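Local coordinates for methionyl-tRNA formyltransferase (Clostridium thermocellum, PDB 1ZGH), which probably transfers a formyl group from 10-formyltetrahydrofolate to the amino group of methionine on initiator methionyl-tRNA, at residues 208-212 / 241-247; 195-201 / 214-218; 118-123 / 192-196. One frame throughout, in Å; residues are numbered along the deposited sequence.

Contact 1. Residues 208-212 / 241-247; sequences LEKIY and SMKNGKI
The Tyr212 ring meets the hairpin at its edge: CA of Ser241 lies near the ring plane, 4.1 Å from Tyr212 CE1, while Met242 N comes up to the same corner obliquely. The surface here is a beta hairpin of the C-terminal domain, strands 233-243 and 246-254 joined by a type II turn from Lys243 to Lys246, and helix 208-217 packs on it. The short axes of 208-212 and 241-243 run nearly antiparallel, 161° apart and 9.7 Å at closest approach. No hydrogen bond crosses between the segments, and the contact is apolar. Met242 starts out with CG anti to the backbone N (chi1 178°), then bends at chi2 and chi3, which carries its methyl CE back to Tyr212 CB at 3.7 Å. The selenium of this selenomethionine reaches Leu208 CD2 at 3.5 Å. Leu208 divides its branches: CD2 takes the selenium and the end of the turn, whereas CD1 packs on Ile247 CD1, the side chains running oppositely. Within the turn, Lys243 N donates to Lys246 O and Gly245 takes the positive phi of 75°. The Ile247 methyl CD1 rests against the helix backbone, 3.5 Å from Leu208 O and 3.6 Å from Tyr212 N.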
loop_
_atom_site.group_PDB
_atom_site.type_symbol
_atom_site.label_atom_id
_atom_site.label_comp_id
_atom_site.label_asym_id
_atom_site.label_seq_id
_atom_site.Cartn_x
_atom_site.Cartn_y
_atom_site.Cartn_z
ATOM N N LEU A 208 19.678 16.405 -7.546
ATOM C CA LEU A 208 20.183 15.094 -7.173
ATOM C C LEU A 208 19.291 14.354 -6.144
ATOM O O LEU A 208 19.080 13.153 -6.290
ATOM C CB LEU A 208 21.617 15.198 -6.640
ATOM C CG LEU A 208 22.371 13.870 -6.554
ATOM C CD1 LEU A 208 22.705 13.310 -7.933
ATOM C CD2 LEU A 208 23.649 14.081 -5.738
ATOM N N GLU A 209 18.757 15.071 -5.151
ATOM C CA GLU A 209 17.886 14.465 -4.126
ATOM C C GLU A 209 16.590 13.994 -4.763
ATOM O O GLU A 209 16.081 12.948 -4.380
ATOM C CB GLU A 209 17.528 15.402 -2.955
ATOM C CG GLU A 209 16.726 14.586 -1.835
ATOM C CD GLU A 209 16.748 15.258 -0.464
ATOM O OE1 GLU A 209 17.325 16.366 -0.351
ATOM O OE2 GLU A 209 16.198 14.671 0.508
ATOM N N LYS A 210 16.063 14.745 -5.741
ATOM C CA LYS A 210 14.842 14.308 -6.433
ATOM C C LYS A 210 15.085 13.045 -7.253
ATOM O O LYS A 210 14.239 12.158 -7.285
ATOM C CB LYS A 210 14.269 15.415 -7.319
ATOM C CG LYS A 210 12.886 15.092 -7.879
ATOM N N ILE A 211 16.245 12.952 -7.911
ATOM C CA ILE A 211 16.659 11.712 -8.590
ATOM C C ILE A 211 16.706 10.534 -7.626
ATOM O O ILE A 211 16.127 9.461 -7.902
ATOM C CB ILE A 211 17.967 11.851 -9.386
ATOM C CG1 ILE A 211 17.805 12.860 -10.514
ATOM C CG2 ILE A 211 18.386 10.504 -9.985
ATOM C CD1 ILE A 211 19.119 13.231 -11.192
ATOM N N TYR A 212 17.354 10.743 -6.479
ATOM C CA TYR A 212 17.415 9.750 -5.418
ATOM C C TYR A 212 15.997 9.291 -4.981
ATOM O O TYR A 212 15.747 8.082 -4.887
ATOM C CB TYR A 212 18.187 10.323 -4.236
ATOM C CG TYR A 212 18.310 9.416 -3.028
ATOM C CD1 TYR A 212 19.254 8.397 -3.007
ATOM C CD2 TYR A 212 17.487 9.586 -1.907
ATOM C CE1 TYR A 212 19.370 7.604 -1.932
ATOM C CE2 TYR A 212 17.579 8.786 -0.826
ATOM C CZ TYR A 212 18.533 7.778 -0.831
ATOM O OH TYR A 212 18.715 6.982 0.267
ATOM N N SER A 241 22.153 4.920 -3.326
ATOM C CA SER A 241 22.759 5.303 -2.059
ATOM C C SER A 241 23.445 6.638 -2.298
ATOM O O SER A 241 24.186 6.800 -3.261
ATOM C CB SER A 241 23.734 4.209 -1.606
ATOM O OG SER A 241 24.262 4.393 -0.324
HETATM N N MSE A 242 23.170 7.598 -1.429
HETATM C CA MSE A 242 23.644 8.934 -1.599
HETATM C C MSE A 242 25.031 9.090 -0.973
HETATM O O MSE A 242 25.287 8.688 0.142
HETATM C CB MSE A 242 22.615 9.931 -1.041
HETATM C CG MSE A 242 23.063 11.367 -1.133
HETATM SE SE MSE A 242 22.946 11.984 -3.031
HETATM C CE MSE A 242 20.968 12.358 -2.985
ATOM N N LYS A 243 25.940 9.675 -1.745
ATOM C CA LYS A 243 27.270 10.005 -1.287
ATOM C C LYS A 243 27.497 11.533 -1.527
ATOM O O LYS A 243 26.643 12.210 -2.054
ATOM C CB LYS A 243 28.304 9.175 -2.047
ATOM C CG LYS A 243 28.203 7.632 -1.866
ATOM C CD LYS A 243 28.384 7.221 -0.430
ATOM C CE LYS A 243 28.328 5.647 -0.168
ATOM N NZ LYS A 243 28.189 5.352 1.329
ATOM N N ASN A 244 28.660 12.043 -1.164
ATOM C CA ASN A 244 28.937 13.439 -1.393
ATOM C C ASN A 244 28.994 13.700 -2.881
ATOM O O ASN A 244 29.833 13.151 -3.555
ATOM C CB ASN A 244 30.232 13.857 -0.743
ATOM C CG ASN A 244 30.462 15.351 -0.869
ATOM O OD1 ASN A 244 29.607 16.157 -0.493
ATOM N ND2 ASN A 244 31.550 15.713 -1.458
ATOM N N GLY A 245 28.063 14.514 -3.374
ATOM C CA GLY A 245 28.068 14.927 -4.778
ATOM C C GLY A 245 27.628 13.897 -5.802
ATOM O O GLY A 245 27.674 14.160 -7.009
ATOM N N LYS A 246 27.190 12.713 -5.356
ATOM C CA LYS A 246 26.800 11.668 -6.289
ATOM C C LYS A 246 25.851 10.634 -5.678
ATOM O O LYS A 246 25.786 10.484 -4.450
ATOM C CB LYS A 246 28.046 10.926 -6.803
ATOM C CG LYS A 246 28.775 10.105 -5.790
ATOM C CD LYS A 246 30.142 9.705 -6.316
ATOM C CE LYS A 246 30.880 8.791 -5.387
ATOM N NZ LYS A 246 32.263 8.597 -5.922
ATOM N N ILE A 247 25.166 9.913 -6.546
ATOM C CA ILE A 247 24.366 8.725 -6.148
ATOM C C ILE A 247 25.068 7.527 -6.772
ATOM O O ILE A 247 25.428 7.579 -7.947
ATOM C CB ILE A 247 22.947 8.796 -6.738
ATOM C CG1 ILE A 247 22.173 9.979 -6.158
ATOM C CG2 ILE A 247 22.186 7.437 -6.587
ATOM C CD1 ILE A 247 20.891 10.255 -6.926
#

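Contact 2. Residues 195-201 / 214-218; sequences RKPEQSE and YIRML
The methyl CE of Met217, a selenomethionine, sits over one face of the Arg195 guanidinium, 3.4 Å from NH2 and displaced toward the rim. The same methyl lies 3.7 Å above the centre of the Tyr214 ring and fills the corner between two flat groups whose planes stand 85° apart. Met217 chi1 of 83° puts CG between the backbone N and the carbonyl carbon, and the extended chain beyond delivers CE here. Near the plane of the Tyr214 ring, Gln199 O approaches the edge at CE2, 3.5 Å away. Leu218 adds a second point of contact: its CD1 is 3.6 Å from Ser200 OG, and CD2 is 4.0 Å from Arg195 NH1. The loop that links strand 191-192 to helix 208-217 makes a single 3-10 turn, 197-200, against the C-terminal end of that helix; turn and helix both belong to the methionyl-tRNA formyltransferase C-terminal domain family. Lys196 N donates to Gln199 OE1 at 2.6 Å and 168°, tying the side chain to the start of the turn. Farther out, Ser200 OG is hydrogen-bonded to Pro224 O, and the Ser200 backbone to Phe227 of strand 227-230. The guanidinium is positioned by Glu122, whose OE2 forms a salt bridge with Arg195 NE.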
loop_
_atom_site.group_PDB
_atom_site.type_symbol
_atom_site.label_atom_id
_atom_site.label_comp_id
_atom_site.label_asym_id
_atom_site.label_seq_id
_atom_site.Cartn_x
_atom_site.Cartn_y
_atom_site.Cartn_z
ATOM N N ARG A 195 -0.339 6.672 -10.614
ATOM C CA ARG A 195 0.773 7.002 -11.498
ATOM C C ARG A 195 0.875 5.914 -12.578
ATOM O O ARG A 195 0.599 4.760 -12.304
ATOM C CB ARG A 195 2.072 7.198 -10.674
ATOM C CG ARG A 195 2.105 8.632 -10.034
ATOM C CD ARG A 195 3.308 8.965 -9.116
ATOM N NE ARG A 195 4.578 9.148 -9.874
ATOM C CZ ARG A 195 5.339 8.135 -10.259
ATOM N NH1 ARG A 195 5.007 6.920 -9.942
ATOM N NH2 ARG A 195 6.428 8.327 -10.973
ATOM N N LYS A 196 1.214 6.298 -13.806
ATOM C CA LYS A 196 1.444 5.348 -14.907
ATOM C C LYS A 196 2.948 4.945 -14.995
ATOM O O LYS A 196 3.796 5.629 -14.457
ATOM C CB LYS A 196 0.978 5.970 -16.226
ATOM C CG LYS A 196 -0.513 6.324 -16.255
ATOM N N PRO A 197 3.264 3.790 -15.620
ATOM C CA PRO A 197 4.672 3.385 -15.838
ATOM C C PRO A 197 5.551 4.428 -16.531
ATOM O O PRO A 197 6.720 4.567 -16.202
ATOM C CB PRO A 197 4.554 2.146 -16.728
ATOM C CG PRO A 197 3.191 1.563 -16.406
ATOM C CD PRO A 197 2.303 2.753 -16.065
ATOM N N GLU A 198 4.983 5.179 -17.475
ATOM C CA GLU A 198 5.729 6.245 -18.146
ATOM C C GLU A 198 6.214 7.346 -17.185
ATOM O O GLU A 198 7.200 8.026 -17.469
ATOM C CB GLU A 198 4.873 6.876 -19.241
ATOM C CG GLU A 198 4.443 5.914 -20.358
ATOM C CD GLU A 198 3.390 4.829 -19.958
ATOM O OE1 GLU A 198 2.673 4.936 -18.931
ATOM O OE2 GLU A 198 3.282 3.844 -20.720
ATOM N N GLN A 199 5.539 7.519 -16.054
ATOM C CA GLN A 199 5.907 8.575 -15.084
ATOM C C GLN A 199 7.110 8.158 -14.194
ATOM O O GLN A 199 7.557 8.939 -13.319
ATOM C CB GLN A 199 4.713 8.929 -14.194
ATOM C CG GLN A 199 3.590 9.636 -14.949
ATOM C CD GLN A 199 2.363 9.809 -14.061
ATOM O OE1 GLN A 199 1.529 8.913 -13.945
ATOM N NE2 GLN A 199 2.261 10.966 -13.426
ATOM N N SER A 200 7.631 6.964 -14.451
ATOM C CA SER A 200 8.932 6.545 -13.900
ATOM C C SER A 200 10.178 7.209 -14.513
ATOM O O SER A 200 11.290 7.072 -13.990
ATOM C CB SER A 200 9.054 5.036 -14.051
ATOM O OG SER A 200 8.114 4.404 -13.220
ATOM N N GLU A 201 9.996 7.944 -15.610
ATOM C CA GLU A 201 11.083 8.579 -16.318
ATOM C C GLU A 201 11.633 9.761 -15.510
ATOM O O GLU A 201 10.874 10.619 -15.086
ATOM C CB GLU A 201 10.636 9.057 -17.721
ATOM C CG GLU A 201 11.828 9.432 -18.604
ATOM C CD GLU A 201 11.455 9.895 -20.006
ATOM O OE1 GLU A 201 10.263 9.894 -20.352
ATOM O OE2 GLU A 201 12.374 10.253 -20.766
ATOM N N TYR A 214 13.171 9.532 -6.692
ATOM C CA TYR A 214 12.578 8.738 -7.812
ATOM C C TYR A 214 13.051 7.276 -7.850
ATOM O O TYR A 214 12.260 6.357 -7.951
ATOM C CB TYR A 214 12.807 9.412 -9.180
ATOM C CG TYR A 214 11.614 10.217 -9.632
ATOM C CD1 TYR A 214 11.186 11.327 -8.903
ATOM C CD2 TYR A 214 10.916 9.873 -10.797
ATOM C CE1 TYR A 214 10.063 12.058 -9.307
ATOM C CE2 TYR A 214 9.793 10.606 -11.219
ATOM C CZ TYR A 214 9.380 11.685 -10.464
ATOM O OH TYR A 214 8.320 12.441 -10.877
ATOM N N ILE A 215 14.366 7.063 -7.761
ATOM C CA ILE A 215 14.901 5.721 -7.753
ATOM C C ILE A 215 14.387 4.900 -6.556
ATOM O O ILE A 215 13.854 3.787 -6.746
ATOM C CB ILE A 215 16.443 5.690 -7.772
ATOM C CG1 ILE A 215 16.973 6.399 -9.032
ATOM C CG2 ILE A 215 16.922 4.210 -7.684
ATOM C CD1 ILE A 215 18.472 6.592 -9.002
ATOM N N ARG A 216 14.502 5.443 -5.344
ATOM C CA ARG A 216 14.076 4.687 -4.165
ATOM C C ARG A 216 12.552 4.414 -4.111
ATOM O O ARG A 216 12.160 3.343 -3.679
ATOM C CB ARG A 216 14.510 5.347 -2.871
ATOM C CG ARG A 216 13.660 6.539 -2.405
ATOM C CD ARG A 216 14.416 7.255 -1.319
ATOM N NE ARG A 216 13.797 8.513 -0.909
ATOM C CZ ARG A 216 12.839 8.634 0.001
ATOM N NH1 ARG A 216 12.347 7.582 0.662
ATOM N NH2 ARG A 216 12.406 9.830 0.295
HETATM N N MSE A 217 11.746 5.379 -4.556
HETATM C CA MSE A 217 10.284 5.310 -4.429
HETATM C C MSE A 217 9.698 4.302 -5.419
HETATM O O MSE A 217 8.588 3.844 -5.215
HETATM C CB MSE A 217 9.607 6.664 -4.594
HETATM C CG MSE A 217 9.357 7.107 -6.047
HETATM SE SE MSE A 217 8.727 8.945 -6.160
HETATM C CE MSE A 217 8.123 8.918 -8.117
ATOM N N LEU A 218 10.464 3.965 -6.464
ATOM C CA LEU A 218 10.107 2.932 -7.436
ATOM C C LEU A 218 10.839 1.582 -7.325
ATOM O O LEU A 218 10.637 0.690 -8.173
ATOM C CB LEU A 218 10.251 3.520 -8.844
ATOM C CG LEU A 218 9.337 4.722 -9.082
ATOM C CD1 LEU A 218 9.817 5.583 -10.247
ATOM C CD2 LEU A 218 7.913 4.312 -9.262
#

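Contact 3. Residues 118-123 / 192-196; sequences QNLIER and FQRRK
Asn119 overlaps the Phe192 ring, its CB standing 3.6 Å from the ring centroid and 12° off the normal, a CH-pi contact over the face. Beyond CB the amide stays stacked on the aromatic group, its plane only 22° from that of the ring. Asn119 ND2 donates to Gln193 O at 2.9 Å, with an N-H...O angle of 156°; the acceptor is in the amide plane, although the nitrogen is tilted from the plane of the carbonyl. OD1 receives a bond from a water that in turn accepts from Gln193 N, so the Asn119 amide reaches Gln193 O directly and Gln193 N through the water. The segment that follows strand 191-192, in the loop that leads on to helix 208-217, is thereby fastened along helix 116-122, which belongs to the formyl transferase region. Arg123 NH1 holds Asn119 from the helix side, reaching both its O, at 2.9 Å, and its OD1. These bonds fix the Arg123 guanidinium, whose face lies against Phe192 CE1, 3.6 Å from CZ, with its plane inclined to the ring. Leu120 CD2 meets the ring edge at CZ. Farther along, Glu122 OE2 forms a salt bridge with Arg195 NE at 2.8 Å, the carboxylate and guanidinium steeply turned against each other. Gln118 bends at chi2, bringing CG to 3.7 Å from Arg195 NH1, while its NE2 bonds to Met217 O.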
loop_
_atom_site.group_PDB
_atom_site.type_symbol
_atom_site.label_atom_id
_atom_site.label_comp_id
_atom_site.label_asym_id
_atom_site.label_seq_id
_atom_site.Cartn_x
_atom_site.Cartn_y
_atom_site.Cartn_z
ATOM N N GLN A 118 4.420 7.105 -3.855
ATOM C CA GLN A 118 5.074 7.939 -4.836
ATOM C C GLN A 118 4.519 9.358 -4.790
ATOM O O GLN A 118 5.281 10.321 -4.845
ATOM C CB GLN A 118 4.948 7.339 -6.254
ATOM C CG GLN A 118 5.631 5.989 -6.446
ATOM C CD GLN A 118 4.878 4.800 -5.857
ATOM O OE1 GLN A 118 3.661 4.854 -5.726
ATOM N NE2 GLN A 118 5.606 3.719 -5.477
ATOM N N ASN A 119 3.207 9.498 -4.610
ATOM C CA ASN A 119 2.617 10.831 -4.469
ATOM C C ASN A 119 3.118 11.580 -3.206
ATOM O O ASN A 119 3.365 12.795 -3.252
ATOM C CB ASN A 119 1.108 10.742 -4.496
ATOM C CG ASN A 119 0.546 10.796 -5.909
ATOM O OD1 ASN A 119 0.750 11.796 -6.636
ATOM N ND2 ASN A 119 -0.164 9.746 -6.309
ATOM N N LEU A 120 3.337 10.839 -2.110
ATOM C CA LEU A 120 3.873 11.428 -0.864
ATOM C C LEU A 120 5.357 11.838 -0.993
ATOM O O LEU A 120 5.733 12.931 -0.588
ATOM C CB LEU A 120 3.726 10.435 0.297
ATOM C CG LEU A 120 2.275 10.200 0.750
ATOM C CD1 LEU A 120 2.216 8.890 1.571
ATOM C CD2 LEU A 120 1.752 11.389 1.538
ATOM N N ILE A 121 6.179 10.931 -1.533
ATOM C CA ILE A 121 7.615 11.172 -1.715
ATOM C C ILE A 121 7.876 12.286 -2.730
ATOM O O ILE A 121 8.658 13.188 -2.422
ATOM C CB ILE A 121 8.408 9.900 -2.026
ATOM C CG1 ILE A 121 8.379 8.980 -0.805
ATOM C CG2 ILE A 121 9.919 10.234 -2.394
ATOM C CD1 ILE A 121 9.071 7.633 -1.013
ATOM N N GLU A 122 7.170 12.303 -3.866
ATOM C CA GLU A 122 7.164 13.510 -4.753
ATOM C C GLU A 122 6.896 14.818 -4.048
ATOM O O GLU A 122 7.422 15.879 -4.436
ATOM C CB GLU A 122 6.102 13.381 -5.836
ATOM C CG GLU A 122 6.488 12.492 -6.968
ATOM C CD GLU A 122 5.457 12.567 -8.086
ATOM O OE1 GLU A 122 5.211 13.689 -8.618
ATOM O OE2 GLU A 122 4.865 11.515 -8.394
ATOM N N ARG A 123 5.991 14.805 -3.082
ATOM C CA ARG A 123 5.667 16.009 -2.361
ATOM C C ARG A 123 6.696 16.333 -1.250
ATOM O O ARG A 123 6.460 17.223 -0.472
ATOM C CB ARG A 123 4.246 15.948 -1.822
ATOM C CG ARG A 123 3.190 16.059 -2.935
ATOM C CD ARG A 123 1.802 15.707 -2.472
ATOM N NE ARG A 123 0.799 15.952 -3.510
ATOM C CZ ARG A 123 0.684 15.245 -4.634
ATOM N NH1 ARG A 123 1.474 14.218 -4.881
ATOM N NH2 ARG A 123 -0.260 15.555 -5.511
ATOM N N PHE A 192 -5.090 12.350 -4.900
ATOM C CA PHE A 192 -3.939 11.835 -5.604
ATOM C C PHE A 192 -4.429 11.059 -6.810
ATOM O O PHE A 192 -5.493 10.445 -6.751
ATOM C CB PHE A 192 -3.222 10.827 -4.708
ATOM C CG PHE A 192 -2.452 11.421 -3.576
ATOM C CD1 PHE A 192 -2.180 12.775 -3.496
ATOM C CD2 PHE A 192 -1.912 10.568 -2.613
ATOM C CE1 PHE A 192 -1.396 13.291 -2.441
ATOM C CE2 PHE A 192 -1.116 11.064 -1.570
ATOM C CZ PHE A 192 -0.843 12.431 -1.498
ATOM N N GLN A 193 -3.607 11.022 -7.853
ATOM C CA GLN A 193 -3.865 10.217 -9.040
ATOM C C GLN A 193 -2.925 9.027 -9.124
ATOM O O GLN A 193 -1.774 9.086 -8.671
ATOM C CB GLN A 193 -3.676 11.069 -10.279
ATOM C CG GLN A 193 -4.487 12.319 -10.239
ATOM C CD GLN A 193 -4.590 13.003 -11.585
ATOM O OE1 GLN A 193 -3.852 13.960 -11.862
ATOM N NE2 GLN A 193 -5.521 12.531 -12.429
ATOM N N ARG A 194 -3.431 7.952 -9.721
ATOM C CA ARG A 194 -2.665 6.756 -9.922
ATOM C C ARG A 194 -1.565 7.072 -10.919
ATOM O O ARG A 194 -1.794 7.723 -11.914
ATOM C CB ARG A 194 -3.535 5.592 -10.403
ATOM C CG ARG A 194 -2.777 4.259 -10.297
ATOM N N ARG A 195 -0.339 6.672 -10.614
ATOM C CA ARG A 195 0.773 7.002 -11.498
ATOM C C ARG A 195 0.875 5.914 -12.578
ATOM O O ARG A 195 0.599 4.760 -12.304
ATOM C CB ARG A 195 2.072 7.198 -10.674
ATOM C CG ARG A 195 2.105 8.632 -10.034
ATOM C CD ARG A 195 3.308 8.965 -9.116
ATOM N NE ARG A 195 4.578 9.148 -9.874
ATOM C CZ ARG A 195 5.339 8.135 -10.259
ATOM N NH1 ARG A 195 5.007 6.920 -9.942
ATOM N NH2 ARG A 195 6.428 8.327 -10.973
ATOM N N LYS A 196 1.214 6.298 -13.806
ATOM C CA LYS A 196 1.444 5.348 -14.907
ATOM C C LYS A 196 2.948 4.945 -14.995
ATOM O O LYS A 196 3.796 5.629 -14.457
ATOM C CB LYS A 196 0.978 5.970 -16.226
ATOM C CG LYS A 196 -0.513 6.324 -16.255
HETATM O O HOH W 1 -1.454 12.824 -7.884
#

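In the fold
Contacts 2 and 3 share Arg195 and Lys196 and touch directly, their centres about 9 Å apart. The link is probably a hydrogen bond, Met217 O to Gln118 NE2 at 3.0 Å, supported by Met217 CB against Ile121 CD1 at 3.7 Å. Arg195 stands between helix 116-122 and the C-terminal end of helix 208-217, touching Gln118 and Glu122 of the one and Met217 of the other. Contact 1 uses the first turn of the latter helix, about 17 Å centre to centre from contact 2 and about 20 Å from contact 3, which it does not touch. Read in order 3, 2, 1, they lead from the formyl transferase region through the connecting loop to the C-terminal hairpin.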